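Local coordinates for EGF family domain-containing protein (Toxoplasma gondii, PDB 4Z80), which probably acts in host-cell invasion as an AMA-family surface antigen that binds a RON2-like partner at the moving junction, at residues T250-C255 / A280-S285. Numbering follows the deposited sequence.
Sequences TGPFEC and AMFDMS
A buried, apolar helix-on-sheet contact, with no hydrogen bond across it, sets the start of helix 252-262 against strand 280-283, an inner strand of a four-stranded antiparallel sheet. F282 supplies the main contact. Its CG lies anti to the backbone N (chi1 -174°), which sends the ring out from the strand to the first turn of the helix. There one ring face lies against the peptide joining G251 to P252: G251 C stands 3.8 Å above the plane over the ring centre, while P252 N sits nearer the rim. G251, the N-cap residue, offers only backbone here, and its CA comes within 3.7 Å of F282 CZ. The pyrrolidine crosses the ring at a slant, with P252 CD 3.9 Å from F282 CD2, and M284 SD lies at the ring edge, in its plane, and is 4.2 Å from P252 CD. One turn along the helix, C255 approaches F282 obliquely, its CB 4.0 Å from F282 CD1. The C255 sulfur, anti to the backbone N (chi1 -175°), packs 3.7 Å from A280 CB and continues into a disulfide with C289 on the adjacent strand 289-291. V332 on the neighbouring strand 329-332, which pairs with A280 through the backbone, also touches P252. Helix and sheet are thus joined by the F282 ring, packed on the first turn of the helix, and by the C255-C289 disulfide, an arrangement consistent with the disulfide-braced helix-on-sheet core of PAN-like AMA domains.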
loop_
_atom_site.group_PDB
_atom_site.type_symbol
_atom_site.label_atom_id
_atom_site.label_comp_id
_atom_site.label_asym_id
_atom_site.label_seq_id
_atom_site.Cartn_x
_atom_site.Cartn_y
_atom_site.Cartn_z
ATOM N N THR A 250 12.906 -1.251 6.644
ATOM C CA THR A 250 13.308 -0.022 7.316
ATOM C C THR A 250 12.560 1.216 6.826
ATOM O O THR A 250 12.646 2.276 7.441
ATOM C CB THR A 250 14.822 0.222 7.145
ATOM O OG1 THR A 250 15.158 0.243 5.753
ATOM C CG2 THR A 250 15.618 -0.881 7.824
ATOM N N GLY A 251 11.820 1.083 5.731
ATOM C CA GLY A 251 11.141 2.223 5.145
ATOM C C GLY A 251 10.079 1.774 4.171
ATOM O O GLY A 251 9.916 0.583 3.935
ATOM N N PRO A 252 9.347 2.735 3.595
ATOM C CA PRO A 252 8.240 2.374 2.701
ATOM C C PRO A 252 8.667 1.554 1.487
ATOM O O PRO A 252 7.906 0.682 1.083
ATOM C CB PRO A 252 7.662 3.730 2.277
ATOM C CG PRO A 252 8.597 4.772 2.769
ATOM C CD PRO A 252 9.391 4.177 3.884
ATOM N N PHE A 253 9.836 1.794 0.899
ATOM C CA PHE A 253 10.218 0.992 -0.257
ATOM C C PHE A 253 10.459 -0.468 0.131
ATOM O O PHE A 253 10.064 -1.383 -0.591
ATOM C CB PHE A 253 11.460 1.549 -0.949
ATOM C CG PHE A 253 11.972 0.653 -2.040
ATOM C CD1 PHE A 253 11.228 0.444 -3.191
ATOM C CD2 PHE A 253 13.173 -0.024 -1.893
ATOM C CE1 PHE A 253 11.677 -0.398 -4.178
ATOM C CE2 PHE A 253 13.631 -0.866 -2.883
ATOM C CZ PHE A 253 12.884 -1.060 -4.028
ATOM N N GLU A 254 11.105 -0.694 1.270
ATOM C CA GLU A 254 11.317 -2.057 1.729
ATOM C C GLU A 254 9.979 -2.754 1.988
ATOM O O GLU A 254 9.832 -3.946 1.743
ATOM C CB GLU A 254 12.194 -2.057 2.977
ATOM C CG GLU A 254 13.652 -1.665 2.694
ATOM C CD GLU A 254 13.861 -0.169 2.478
ATOM O OE1 GLU A 254 12.973 0.635 2.834
ATOM O OE2 GLU A 254 14.932 0.204 1.949
ATOM N N CYS A 255 8.989 -1.994 2.444
ATOM C CA CYS A 255 7.654 -2.541 2.644
ATOM C C CYS A 255 7.065 -3.001 1.305
ATOM O O CYS A 255 6.446 -4.066 1.228
ATOM C CB CYS A 255 6.768 -1.493 3.319
ATOM S SG CYS A 255 5.120 -2.069 3.775
ATOM N N ALA A 280 0.236 -1.776 0.442
ATOM C CA ALA A 280 0.577 -1.964 1.839
ATOM C C ALA A 280 0.545 -0.651 2.595
ATOM O O ALA A 280 0.658 0.426 2.008
ATOM C CB ALA A 280 1.960 -2.613 1.967
ATOM N N MET A 281 0.377 -0.764 3.909
ATOM C CA MET A 281 0.516 0.350 4.835
ATOM C C MET A 281 1.813 0.217 5.625
ATOM O O MET A 281 2.061 -0.824 6.223
ATOM C CB MET A 281 -0.659 0.384 5.805
ATOM C CG MET A 281 -2.014 0.607 5.162
ATOM S SD MET A 281 -2.138 2.169 4.255
ATOM C CE MET A 281 -1.700 3.329 5.539
ATOM N N PHE A 282 2.628 1.264 5.620
ATOM C CA PHE A 282 3.817 1.326 6.461
ATOM C C PHE A 282 3.612 2.346 7.564
ATOM O O PHE A 282 3.097 3.433 7.323
ATOM C CB PHE A 282 5.042 1.679 5.628
ATOM C CG PHE A 282 6.332 1.623 6.394
ATOM C CD1 PHE A 282 6.860 0.405 6.787
ATOM C CD2 PHE A 282 7.024 2.782 6.703
ATOM C CE1 PHE A 282 8.051 0.341 7.490
ATOM C CE2 PHE A 282 8.224 2.726 7.408
ATOM C CZ PHE A 282 8.734 1.501 7.799
ATOM N N ASP A 283 3.995 1.975 8.784
ATOM C CA ASP A 283 3.922 2.866 9.931
ATOM C C ASP A 283 5.335 3.368 10.258
ATOM O O ASP A 283 6.188 2.590 10.701
ATOM C CB ASP A 283 3.291 2.126 11.112
ATOM C CG ASP A 283 2.984 3.032 12.293
ATOM O OD1 ASP A 283 3.720 4.014 12.522
ATOM O OD2 ASP A 283 2.000 2.749 13.011
ATOM N N MET A 284 5.579 4.657 10.016
ATOM C CA MET A 284 6.908 5.249 10.200
ATOM C C MET A 284 7.364 5.188 11.647
ATOM O O MET A 284 8.565 5.192 11.917
ATOM C CB MET A 284 6.928 6.713 9.749
ATOM C CG MET A 284 6.609 6.954 8.286
ATOM S SD MET A 284 7.896 6.444 7.135
ATOM C CE MET A 284 9.199 7.602 7.557
ATOM N N SER A 285 6.419 5.154 12.578
ATOM C CA SER A 285 6.781 5.230 13.987
ATOM C C SER A 285 7.131 3.849 14.551
ATOM O O SER A 285 8.014 3.745 15.402
ATOM C CB SER A 285 5.657 5.878 14.797
ATOM O OG SER A 285 4.507 5.062 14.839
#